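Local coordinates for protein putative sugar kinase PH1459 (Pyrococcus horikoshii, PDB 3IH0) that binds ATP and probably transfers its terminal phosphate to a sugar, possibly fructose, as a PfkB-type carbohydrate kinase, at residues L11-S16 against V90-K95; E174-L179 against V196-N201; L223-T228 against L263-L268; Y235-L240 against L278-R283. All blocks are in the same frame, centred on the assembly; numbering follows the deposited sequence.

Contact 1: L11-S16 against V90-K95; sequences LIDLIS and VFVQLK
Leu14 and Phe91 run alongside each other from neighbouring strands, both tips to the same side, and the leucine reaches across with one branch. Its CG stands beside the backbone N, anti to the carbonyl carbon (chi1 -69°), which brings CD1 over one face of the Phe91 ring, 3.8 Å from the ring centroid and displaced toward the CE1 and CZ rim, a CH-pi contact. On the other face of the sheet Leu11 and Val90 approach aslant, CD1 of the leucine 3.6 Å from CG1 of the valine. Strands 11-16 and 88-93 run parallel here, in a small four-stranded sheet that in ribokinase-like sugar kinases commonly serves as a lid. The Leu14-Phe91 face also looks to the dimer: Phe91 meets Phe61 of the second subunit edge-to-face, and packs on Leu14 of that subunit. At the far end of the strand pair, Val92 O accepts twice from one residue. Ser16 N comes in at 2.8 Å to Val92 O on a nearly straight bond, while Ser16 OG, 2.7 Å from the same Val92 O, donates from above the carbonyl plane. Next to the serine, the amide of Gln93 turns back so that NE2 lies 3.6 Å from Ser16 CB, and this NE2 is bonded to the carbonyls of Glu18 and Gly20. A water bridges Ser16 O and Gln93 OE1, donating to both, and accepts from Leu94 N.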
# COMPACT_ATOMS: atom_id res chain seq x y z
N LEU A 11 -7.59 -7.60 4.42
CA LEU A 11 -6.76 -6.46 4.09
C LEU A 11 -7.23 -5.14 4.67
O LEU A 11 -8.25 -5.07 5.36
CB LEU A 11 -6.68 -6.35 2.56
CG LEU A 11 -8.04 -6.47 1.84
CD1 LEU A 11 -8.89 -5.22 2.09
CD2 LEU A 11 -7.83 -6.65 0.34
N ILE A 12 -6.47 -4.10 4.37
CA ILE A 12 -6.79 -2.75 4.81
C ILE A 12 -7.47 -2.02 3.65
O ILE A 12 -6.91 -1.93 2.57
CB ILE A 12 -5.52 -1.95 5.18
CG1 ILE A 12 -4.79 -2.61 6.35
CG2 ILE A 12 -5.90 -0.48 5.47
CD1 ILE A 12 -5.58 -2.61 7.64
N ASP A 13 -8.68 -1.52 3.89
CA ASP A 13 -9.40 -0.75 2.89
C ASP A 13 -9.06 0.71 3.18
O ASP A 13 -9.28 1.20 4.29
CB ASP A 13 -10.93 -0.93 3.01
CG ASP A 13 -11.50 -2.11 2.19
OD1 ASP A 13 -10.79 -2.70 1.35
OD2 ASP A 13 -12.69 -2.45 2.38
N LEU A 14 -8.52 1.41 2.20
CA LEU A 14 -8.22 2.82 2.37
C LEU A 14 -9.28 3.50 1.52
O LEU A 14 -9.17 3.58 0.29
CB LEU A 14 -6.80 3.11 1.91
CG LEU A 14 -5.83 2.45 2.90
CD1 LEU A 14 -4.52 2.15 2.23
CD2 LEU A 14 -5.65 3.33 4.12
N ILE A 15 -10.32 3.97 2.20
CA ILE A 15 -11.48 4.59 1.56
C ILE A 15 -11.39 6.08 1.30
O ILE A 15 -11.25 6.87 2.22
CB ILE A 15 -12.73 4.30 2.40
CG1 ILE A 15 -12.90 2.78 2.52
CG2 ILE A 15 -13.96 4.93 1.76
CD1 ILE A 15 -14.11 2.34 3.32
N SER A 16 -11.49 6.46 0.02
CA SER A 16 -11.44 7.86 -0.38
C SER A 16 -12.47 8.68 0.40
O SER A 16 -13.65 8.32 0.46
CB SER A 16 -11.71 8.00 -1.88
OG SER A 16 -10.78 7.25 -2.65
N VAL A 90 -5.86 -1.94 -0.22
CA VAL A 90 -6.58 -1.56 -1.42
C VAL A 90 -7.10 -0.14 -1.22
O VAL A 90 -7.68 0.19 -0.17
CB VAL A 90 -7.76 -2.53 -1.72
CG1 VAL A 90 -8.65 -2.67 -0.50
CG2 VAL A 90 -8.58 -2.02 -2.92
N PHE A 91 -6.84 0.70 -2.20
CA PHE A 91 -7.28 2.08 -2.17
C PHE A 91 -8.61 2.05 -2.89
O PHE A 91 -8.69 1.55 -4.02
CB PHE A 91 -6.24 2.96 -2.87
CG PHE A 91 -4.98 3.11 -2.08
CD1 PHE A 91 -4.86 4.09 -1.09
CD2 PHE A 91 -3.91 2.24 -2.28
CE1 PHE A 91 -3.71 4.20 -0.32
CE2 PHE A 91 -2.75 2.33 -1.51
CZ PHE A 91 -2.65 3.32 -0.53
N VAL A 92 -9.63 2.56 -2.22
CA VAL A 92 -10.99 2.52 -2.74
C VAL A 92 -11.74 3.83 -2.95
O VAL A 92 -11.68 4.75 -2.13
CB VAL A 92 -11.86 1.64 -1.81
CG1 VAL A 92 -13.26 1.47 -2.42
CG2 VAL A 92 -11.19 0.28 -1.57
N GLN A 93 -12.47 3.89 -4.07
CA GLN A 93 -13.34 5.02 -4.37
C GLN A 93 -14.74 4.41 -4.56
O GLN A 93 -15.02 3.76 -5.57
CB GLN A 93 -12.94 5.75 -5.65
CG GLN A 93 -13.93 6.86 -6.01
CD GLN A 93 -14.19 7.84 -4.86
OE1 GLN A 93 -15.03 7.60 -3.99
NE2 GLN A 93 -13.45 8.93 -4.85
N LEU A 94 -15.60 4.59 -3.56
CA LEU A 94 -16.95 4.06 -3.58
C LEU A 94 -17.93 5.03 -4.23
O LEU A 94 -18.97 4.63 -4.76
CB LEU A 94 -17.44 3.75 -2.16
CG LEU A 94 -16.65 2.73 -1.34
CD1 LEU A 94 -17.13 2.74 0.09
CD2 LEU A 94 -16.81 1.34 -1.96
N LYS A 95 -17.58 6.31 -4.19
CA LYS A 95 -18.44 7.36 -4.72
C LYS A 95 -18.44 7.50 -6.25
O LYS A 95 -17.56 6.99 -6.94
CB LYS A 95 -18.05 8.69 -4.08
CG LYS A 95 -18.12 8.67 -2.56
CD LYS A 95 -17.44 9.89 -1.96
CE LYS A 95 -17.69 9.96 -0.47
NZ LYS A 95 -17.15 8.77 0.23
O HOH W 1 -15.15 6.62 -1.43
O HOH W 2 -16.10 8.52 2.67

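Contact 2: E174-L179 against V196-N201; sequences EMIKVL and VLYLEN
The Tyr198 ring is approached obliquely, neither squarely over a face nor at an edge, by two methyl groups from helix 172-185. Nearer is the terminal methyl of selenomethionine Met175, whose CE stops 3.5 Å from Tyr198 CE2 and 3.7 Å from Tyr198 OH. The two side chains head toward one another: Met175 runs out extended, with CG anti to the backbone N (chi1 176°), and bends at its last torsion (chi3 100°), an angle that leaves the methyl, not the selenium, nearest the ring. Ile176 CD1 is the second, lying more loosely at 4.4 Å from the same Tyr198 CE2. That CD1 also turns to Leu199, the residue at the centre of the aliphatic half of the contact. As in other ribokinase-like folds, helices flank the main sheet; helix 172-185 leads into strand 188-192, and helix 193-199 follows that strand, so the contact joins the helices before and after one strand of the sheet. Between them Ile176 and Leu199 pass antiparallel, with Ile176 CD1 4.2 Å from Leu199 CD2. Leu179 lies roughly perpendicular to Leu199 and brings its CD1 to 4.0 Å from the same CD2. One leucine methyl is therefore met by two branched residues a helical turn apart. The helix 172-185 side is backed by Trp168, which touches Met175 and Val178, while Leu179 also rests on Ser132.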
# COMPACT_ATOMS: atom_id res chain seq x y z
N GLU A 174 -7.64 -18.22 -17.93
CA GLU A 174 -7.36 -19.00 -16.73
C GLU A 174 -8.44 -18.69 -15.69
O GLU A 174 -8.85 -19.55 -14.92
CB GLU A 174 -5.97 -18.64 -16.19
CG GLU A 174 -5.52 -19.46 -14.99
CD GLU A 174 -5.46 -20.95 -15.27
OE1 GLU A 174 -5.17 -21.33 -16.43
OE2 GLU A 174 -5.69 -21.75 -14.34
N MSE A 175 -8.91 -17.44 -15.69
CA MSE A 175 -9.96 -17.02 -14.77
C MSE A 175 -11.20 -17.90 -14.90
O MSE A 175 -11.71 -18.43 -13.92
CB MSE A 175 -10.34 -15.56 -15.04
CG MSE A 175 -11.50 -15.05 -14.18
SE MSE A 175 -12.09 -13.27 -14.71
CE MSE A 175 -13.64 -13.76 -15.76
N ILE A 176 -11.70 -18.04 -16.13
CA ILE A 176 -12.88 -18.85 -16.40
C ILE A 176 -12.70 -20.28 -15.93
O ILE A 176 -13.63 -20.91 -15.42
CB ILE A 176 -13.21 -18.85 -17.91
CG1 ILE A 176 -13.50 -17.42 -18.39
CG2 ILE A 176 -14.39 -19.75 -18.19
CD1 ILE A 176 -14.63 -16.75 -17.64
N LYS A 177 -11.49 -20.80 -16.10
CA LYS A 177 -11.23 -22.17 -15.68
C LYS A 177 -11.37 -22.30 -14.17
O LYS A 177 -12.07 -23.19 -13.69
CB LYS A 177 -9.82 -22.61 -16.09
CG LYS A 177 -9.63 -22.85 -17.58
CD LYS A 177 -8.27 -23.49 -17.83
CE LYS A 177 -8.07 -23.87 -19.29
NZ LYS A 177 -6.82 -24.66 -19.46
N VAL A 178 -10.72 -21.43 -13.42
CA VAL A 178 -10.76 -21.52 -11.97
C VAL A 178 -12.15 -21.26 -11.40
O VAL A 178 -12.55 -21.89 -10.43
CB VAL A 178 -9.76 -20.55 -11.31
CG1 VAL A 178 -8.37 -20.83 -11.83
CG2 VAL A 178 -10.16 -19.11 -11.59
N LEU A 179 -12.89 -20.34 -12.01
CA LEU A 179 -14.23 -20.05 -11.52
C LEU A 179 -15.13 -21.25 -11.79
O LEU A 179 -15.98 -21.60 -10.96
CB LEU A 179 -14.79 -18.80 -12.20
CG LEU A 179 -14.14 -17.46 -11.85
CD1 LEU A 179 -14.66 -16.38 -12.78
CD2 LEU A 179 -14.43 -17.10 -10.42
N VAL A 196 -23.91 -13.78 -13.23
CA VAL A 196 -24.51 -14.96 -13.84
C VAL A 196 -24.53 -14.81 -15.35
O VAL A 196 -24.15 -15.73 -16.08
CB VAL A 196 -25.96 -15.17 -13.35
CG1 VAL A 196 -26.62 -16.28 -14.15
CG2 VAL A 196 -25.97 -15.54 -11.87
N LEU A 197 -24.95 -13.63 -15.82
CA LEU A 197 -25.03 -13.32 -17.24
C LEU A 197 -23.65 -13.20 -17.87
O LEU A 197 -23.52 -13.24 -19.09
CB LEU A 197 -25.79 -12.01 -17.48
CG LEU A 197 -25.79 -11.52 -18.94
CD1 LEU A 197 -26.59 -12.48 -19.81
CD2 LEU A 197 -26.38 -10.12 -19.01
N TYR A 198 -22.62 -13.06 -17.04
CA TYR A 198 -21.27 -12.96 -17.57
C TYR A 198 -20.66 -14.34 -17.76
O TYR A 198 -20.06 -14.63 -18.80
CB TYR A 198 -20.38 -12.13 -16.64
CG TYR A 198 -18.97 -12.04 -17.15
CD1 TYR A 198 -18.61 -11.08 -18.09
CD2 TYR A 198 -18.01 -12.95 -16.73
CE1 TYR A 198 -17.32 -11.04 -18.61
CE2 TYR A 198 -16.72 -12.92 -17.24
CZ TYR A 198 -16.38 -11.96 -18.18
OH TYR A 198 -15.10 -11.92 -18.68
N LEU A 199 -20.81 -15.20 -16.75
CA LEU A 199 -20.27 -16.56 -16.80
C LEU A 199 -21.03 -17.49 -17.74
O LEU A 199 -20.44 -18.04 -18.68
CB LEU A 199 -20.23 -17.18 -15.40
CG LEU A 199 -19.27 -16.47 -14.45
CD1 LEU A 199 -19.22 -17.23 -13.12
CD2 LEU A 199 -17.89 -16.39 -15.09
N GLU A 200 -22.33 -17.67 -17.50
CA GLU A 200 -23.14 -18.53 -18.36
C GLU A 200 -23.00 -18.11 -19.83
O GLU A 200 -23.34 -18.88 -20.74
CB GLU A 200 -24.61 -18.48 -17.93
CG GLU A 200 -24.84 -18.83 -16.45
CD GLU A 200 -26.23 -19.40 -16.18
OE1 GLU A 200 -27.23 -18.79 -16.61
OE2 GLU A 200 -26.32 -20.47 -15.52
N ASN A 201 -22.49 -16.91 -20.05
CA ASN A 201 -22.26 -16.38 -21.39
C ASN A 201 -20.91 -16.83 -21.93
O ASN A 201 -20.52 -16.47 -23.04
CB ASN A 201 -22.32 -14.85 -21.37
CG ASN A 201 -23.66 -14.31 -21.83
OD1 ASN A 201 -24.71 -14.67 -21.29
ND2 ASN A 201 -23.63 -13.44 -22.83

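Contact 3: L223-T228 against L263-L268; sequences LIKNET and LDLLKL
Lys225 crosses to the start of helix 265-279 as an almost straight rod; its inner methylenes lie along Leu265 and its outer end reaches Leu263. Its CB lies 4.0 Å from Leu265 CD1, and CG comes closer to the same methyl, at 3.7 Å from Leu265 CD1. CD passes over Leu265 CG and CD2 and also nears Leu263 CD2, all about 3.9 Å from Lys225 CD. CE lies 3.7 Å from Leu263 O, and the extended torsions beyond CG carry NZ on to donate to that same Leu263 O at 2.7 Å, arriving above the carbonyl plane. The ammonium thus takes up a backbone carbonyl just before the helix, while the methylenes cover Leu265. A methionine in its place would probably leave Leu263 O without this donor. Leu223, two residues earlier on the strand, puts CD1 4.1 Å from Leu268 CG, the two side chains nearly perpendicular. Asp264 is the N-cap: its OD1 accepts from Lys267 N at 2.9 Å. The hairpin of strands 220-225 and 228-233, closed by a type I' turn, thus lies against the first turn of helix 265-279, with Leu211 of strand 211-215 and Leu253 of helix 245-259 packing against the same leucines.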
# COMPACT_ATOMS: atom_id res chain seq x y z
N LEU A 223 -33.49 -17.28 -4.43
CA LEU A 223 -32.88 -18.50 -3.92
C LEU A 223 -33.34 -19.70 -4.77
O LEU A 223 -34.53 -19.98 -4.87
CB LEU A 223 -33.26 -18.73 -2.46
CG LEU A 223 -32.82 -17.64 -1.48
CD1 LEU A 223 -33.26 -18.01 -0.07
CD2 LEU A 223 -31.30 -17.48 -1.55
N ILE A 224 -32.38 -20.40 -5.37
CA ILE A 224 -32.69 -21.55 -6.22
C ILE A 224 -32.13 -22.85 -5.70
O ILE A 224 -30.92 -22.97 -5.46
CB ILE A 224 -32.13 -21.35 -7.65
CG1 ILE A 224 -32.78 -20.13 -8.30
CG2 ILE A 224 -32.38 -22.60 -8.47
CD1 ILE A 224 -32.30 -19.88 -9.73
N LYS A 225 -33.00 -23.85 -5.54
CA LYS A 225 -32.56 -25.16 -5.09
C LYS A 225 -33.32 -26.23 -5.93
O LYS A 225 -34.53 -26.35 -5.84
CB LYS A 225 -32.80 -25.33 -3.58
CG LYS A 225 -34.10 -25.95 -3.15
CD LYS A 225 -34.03 -26.31 -1.68
CE LYS A 225 -35.23 -27.13 -1.28
NZ LYS A 225 -35.31 -27.36 0.18
N ASN A 226 -32.57 -26.93 -6.77
CA ASN A 226 -33.09 -27.97 -7.64
C ASN A 226 -34.38 -27.56 -8.37
O ASN A 226 -35.46 -28.08 -8.06
CB ASN A 226 -33.38 -29.25 -6.87
CG ASN A 226 -32.14 -29.84 -6.24
OD1 ASN A 226 -31.06 -29.80 -6.83
ND2 ASN A 226 -32.28 -30.35 -5.02
N GLU A 227 -34.28 -26.64 -9.32
CA GLU A 227 -35.45 -26.21 -10.10
C GLU A 227 -36.50 -25.43 -9.30
O GLU A 227 -37.41 -24.84 -9.92
CB GLU A 227 -36.12 -27.39 -10.77
N THR A 228 -36.41 -25.41 -7.97
CA THR A 228 -37.35 -24.64 -7.16
C THR A 228 -36.87 -23.22 -7.04
O THR A 228 -35.95 -22.95 -6.29
CB THR A 228 -37.44 -25.24 -5.74
OG1 THR A 228 -38.09 -26.52 -5.78
CG2 THR A 228 -38.25 -24.32 -4.82
N LEU A 263 -33.96 -27.33 4.31
CA LEU A 263 -33.55 -26.18 3.52
C LEU A 263 -34.79 -25.41 3.10
O LEU A 263 -35.06 -25.24 1.91
CB LEU A 263 -32.77 -26.66 2.31
CG LEU A 263 -31.61 -25.79 1.84
CD1 LEU A 263 -30.65 -25.54 2.98
CD2 LEU A 263 -30.91 -26.48 0.68
N ASP A 264 -35.56 -24.96 4.09
CA ASP A 264 -36.78 -24.20 3.83
C ASP A 264 -36.39 -22.86 3.21
O ASP A 264 -35.96 -21.95 3.92
CB ASP A 264 -37.54 -23.95 5.14
CG ASP A 264 -38.90 -23.33 4.91
OD1 ASP A 264 -38.98 -22.35 4.13
OD2 ASP A 264 -39.88 -23.82 5.51
N LEU A 265 -36.54 -22.75 1.89
CA LEU A 265 -36.17 -21.52 1.20
C LEU A 265 -36.97 -20.31 1.66
O LEU A 265 -36.56 -19.16 1.44
CB LEU A 265 -36.32 -21.69 -0.32
CG LEU A 265 -35.39 -22.72 -0.98
CD1 LEU A 265 -35.44 -22.54 -2.49
CD2 LEU A 265 -33.96 -22.56 -0.47
N LEU A 266 -38.11 -20.56 2.29
CA LEU A 266 -38.93 -19.46 2.78
C LEU A 266 -38.35 -18.89 4.07
O LEU A 266 -38.17 -17.69 4.20
CB LEU A 266 -40.37 -19.93 2.98
CG LEU A 266 -41.13 -20.30 1.69
CD1 LEU A 266 -42.56 -20.68 2.05
CD2 LEU A 266 -41.13 -19.14 0.70
N LYS A 267 -38.05 -19.76 5.03
CA LYS A 267 -37.49 -19.32 6.30
C LYS A 267 -36.07 -18.80 6.08
O LYS A 267 -35.53 -18.08 6.91
CB LYS A 267 -37.45 -20.48 7.27
CG LYS A 267 -38.76 -21.25 7.36
CD LYS A 267 -38.63 -22.48 8.25
CE LYS A 267 -39.99 -23.09 8.51
NZ LYS A 267 -40.84 -22.12 9.26
N LEU A 268 -35.48 -19.17 4.95
CA LEU A 268 -34.12 -18.75 4.65
C LEU A 268 -34.15 -17.39 4.00
O LEU A 268 -33.37 -16.51 4.36
CB LEU A 268 -33.44 -19.75 3.71
CG LEU A 268 -31.93 -19.59 3.50
CD1 LEU A 268 -31.23 -19.64 4.86
CD2 LEU A 268 -31.39 -20.67 2.57

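Contact 4: Y235-L240 against L278-R283; sequences YNVNPL and LSTQKR. With ANP (phosphoaminophosphonic acid-adenylate ester), chain C.
Leu240 N donates to Thr280 O at 2.7 Å, the donor tilted 22° from the carbonyl plane, and this bond ties the loop after strand 228-233 to the type I turn Ser279 to Lys282, at the C-terminal part of helix 265-279. Thr280 points its CB toward the loop, and its two branches part. OG1 stands between the backbone N and the carbonyl carbon (chi1 63°), bonded to Ala277 O and lying 3.5 Å from Val237 CG2, while CB is 3.8 Å from Pro239 CB. CG2 turns to the purine, 4.0 Å from ANP C5. Val237 and Pro239 belong to the nucleotide pocket of this PfkB-family kinase, and Thr280 CG2 adjoins it; Val237 CG2 comes within 3.3 Å of ANP N1 and Pro239 CG lies 3.7 Å from the exocyclic N6. A glycine at Thr280 would probably open a gap beside the purine and Pro239 and leave Ala277 O without its hydroxyl partner. Farther along, Leu240 and Arg283 approach aslant. The leucine carries CG anti to its own N (chi1 170°), and CD1 settles over one face of the guanidinium, offset toward its rim, as CD2 packs 3.5 Å from Arg283 CG at the exposed end of the contact.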
# COMPACT_ATOMS: atom_id res chain seq x y z
N TYR A 235 -36.93 -5.96 1.60
CA TYR A 235 -37.73 -5.20 2.56
C TYR A 235 -37.43 -3.74 2.27
O TYR A 235 -36.34 -3.41 1.81
CB TYR A 235 -37.32 -5.55 3.99
CG TYR A 235 -37.82 -6.89 4.49
CD1 TYR A 235 -37.13 -7.59 5.48
CD2 TYR A 235 -38.99 -7.46 3.98
CE1 TYR A 235 -37.59 -8.82 5.94
CE2 TYR A 235 -39.45 -8.69 4.43
CZ TYR A 235 -38.75 -9.37 5.41
OH TYR A 235 -39.20 -10.59 5.84
N ASN A 236 -38.39 -2.86 2.53
CA ASN A 236 -38.18 -1.45 2.26
C ASN A 236 -37.39 -0.74 3.35
O ASN A 236 -37.74 -0.78 4.53
CB ASN A 236 -39.52 -0.75 2.04
CG ASN A 236 -40.45 -0.86 3.23
OD1 ASN A 236 -40.72 -1.96 3.73
ND2 ASN A 236 -40.96 0.28 3.70
N VAL A 237 -36.32 -0.07 2.94
CA VAL A 237 -35.49 0.67 3.88
C VAL A 237 -34.80 1.83 3.17
O VAL A 237 -34.63 1.82 1.95
CB VAL A 237 -34.39 -0.22 4.50
CG1 VAL A 237 -35.01 -1.39 5.23
CG2 VAL A 237 -33.45 -0.71 3.41
N ASN A 238 -34.41 2.84 3.94
CA ASN A 238 -33.69 3.98 3.40
C ASN A 238 -32.26 3.73 3.85
O ASN A 238 -31.89 3.95 5.00
CB ASN A 238 -34.22 5.30 3.98
CG ASN A 238 -35.62 5.63 3.47
OD1 ASN A 238 -35.88 5.56 2.27
ND2 ASN A 238 -36.51 6.00 4.38
N PRO A 239 -31.43 3.21 2.94
CA PRO A 239 -30.02 2.88 3.19
C PRO A 239 -29.07 4.01 3.58
O PRO A 239 -29.08 5.09 3.00
CB PRO A 239 -29.60 2.21 1.89
CG PRO A 239 -30.46 2.89 0.87
CD PRO A 239 -31.80 2.91 1.54
N LEU A 240 -28.26 3.73 4.59
CA LEU A 240 -27.26 4.68 5.05
C LEU A 240 -25.97 4.37 4.31
O LEU A 240 -25.20 5.26 3.97
CB LEU A 240 -27.03 4.55 6.55
CG LEU A 240 -25.84 5.35 7.08
CD1 LEU A 240 -26.07 6.83 6.78
CD2 LEU A 240 -25.67 5.12 8.57
N LEU A 278 -31.26 -4.72 7.15
CA LEU A 278 -30.82 -4.02 8.34
C LEU A 278 -29.36 -3.59 8.24
O LEU A 278 -28.95 -2.59 8.84
CB LEU A 278 -31.02 -4.90 9.57
CG LEU A 278 -32.49 -5.11 9.98
CD1 LEU A 278 -32.57 -6.11 11.11
CD2 LEU A 278 -33.10 -3.77 10.39
N SER A 279 -28.57 -4.33 7.47
CA SER A 279 -27.16 -4.00 7.34
C SER A 279 -26.98 -2.63 6.69
O SER A 279 -26.01 -1.92 6.96
CB SER A 279 -26.43 -5.07 6.51
OG SER A 279 -26.74 -4.99 5.13
N THR A 280 -27.94 -2.25 5.86
CA THR A 280 -27.87 -0.97 5.17
C THR A 280 -27.97 0.20 6.15
O THR A 280 -27.75 1.35 5.77
CB THR A 280 -28.97 -0.84 4.10
OG1 THR A 280 -30.25 -0.87 4.73
CG2 THR A 280 -28.88 -1.98 3.10
N GLN A 281 -28.31 -0.09 7.40
CA GLN A 281 -28.42 0.95 8.42
C GLN A 281 -27.10 1.21 9.17
O GLN A 281 -27.03 2.07 10.04
CB GLN A 281 -29.51 0.59 9.44
CG GLN A 281 -30.92 0.41 8.86
CD GLN A 281 -31.37 1.58 8.01
OE1 GLN A 281 -31.07 1.66 6.82
NE2 GLN A 281 -32.08 2.52 8.63
N LYS A 282 -26.06 0.45 8.84
CA LYS A 282 -24.76 0.64 9.48
C LYS A 282 -23.73 0.98 8.41
O LYS A 282 -23.81 0.49 7.28
CB LYS A 282 -24.29 -0.64 10.20
CG LYS A 282 -24.95 -0.93 11.55
CD LYS A 282 -24.27 -2.12 12.23
CE LYS A 282 -24.99 -2.54 13.52
NZ LYS A 282 -24.42 -3.79 14.11
N ARG A 283 -22.75 1.79 8.77
CA ARG A 283 -21.72 2.19 7.82
C ARG A 283 -20.56 1.21 7.76
O ARG A 283 -20.25 0.52 8.75
CB ARG A 283 -21.18 3.57 8.19
CG ARG A 283 -22.23 4.67 8.35
CD ARG A 283 -21.59 5.91 8.98
NE ARG A 283 -22.50 7.03 9.19
CZ ARG A 283 -22.94 7.84 8.23
NH1 ARG A 283 -22.55 7.67 6.98
NH2 ARG A 283 -23.76 8.85 8.54
PG ANP C . -21.20 -6.87 -5.21
O1G ANP C . -20.46 -7.75 -4.24
O2G ANP C . -20.82 -7.06 -6.66
O3G ANP C . -21.10 -5.41 -4.82
PB ANP C . -23.58 -8.50 -4.09
O1B ANP C . -24.64 -9.30 -4.80
O2B ANP C . -22.46 -9.19 -3.41
N3B ANP C . -22.89 -7.27 -5.12
PA ANP C . -25.44 -6.38 -3.17
O1A ANP C . -25.07 -5.16 -2.34
O2A ANP C . -25.71 -6.19 -4.62
O3A ANP C . -24.32 -7.57 -2.98
O5' ANP C . -26.69 -7.15 -2.52
C5' ANP C . -26.77 -7.54 -1.14
C4' ANP C . -28.24 -7.77 -0.76
O4' ANP C . -28.51 -6.77 0.22
C3' ANP C . -29.31 -7.53 -1.84
O3' ANP C . -29.62 -8.65 -2.62
C2' ANP C . -30.46 -7.01 -1.06
O2' ANP C . -31.32 -8.06 -0.60
C1' ANP C . -29.83 -6.25 0.08
N9 ANP C . -29.83 -4.79 -0.30
C8 ANP C . -28.89 -4.06 -0.98
N7 ANP C . -29.27 -2.76 -1.13
C5 ANP C . -30.46 -2.63 -0.54
C6 ANP C . -31.47 -1.54 -0.30
N6 ANP C . -31.23 -0.29 -0.75
N1 ANP C . -32.63 -1.85 0.39
C2 ANP C . -32.92 -3.12 0.87
N3 ANP C . -32.05 -4.16 0.68
C4 ANP C . -30.84 -3.98 0.01

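In the fold
Along the chain contact 1 closes before any other opens, and contact 2 closes before contacts 3 and 4, whose segments alternate. Contact 1 belongs to the four-stranded lid sheet; contacts 2 and 3 lie on the nine-stranded main sheet's helices and edge hairpin, their centres 24 Å apart. Contacts 3 and 4 share helix 265-279, one at its start, the other toward its end, again 24 Å between centres, so this helix joins the sheet edge to the adenine pocket. The centre of contact 1 lies 35 Å from that of contact 3 but 21 Å from that of contact 4, nearest atoms about 8 Å apart, which places lid near nucleotide-binding loop, consistent with a cleft between them.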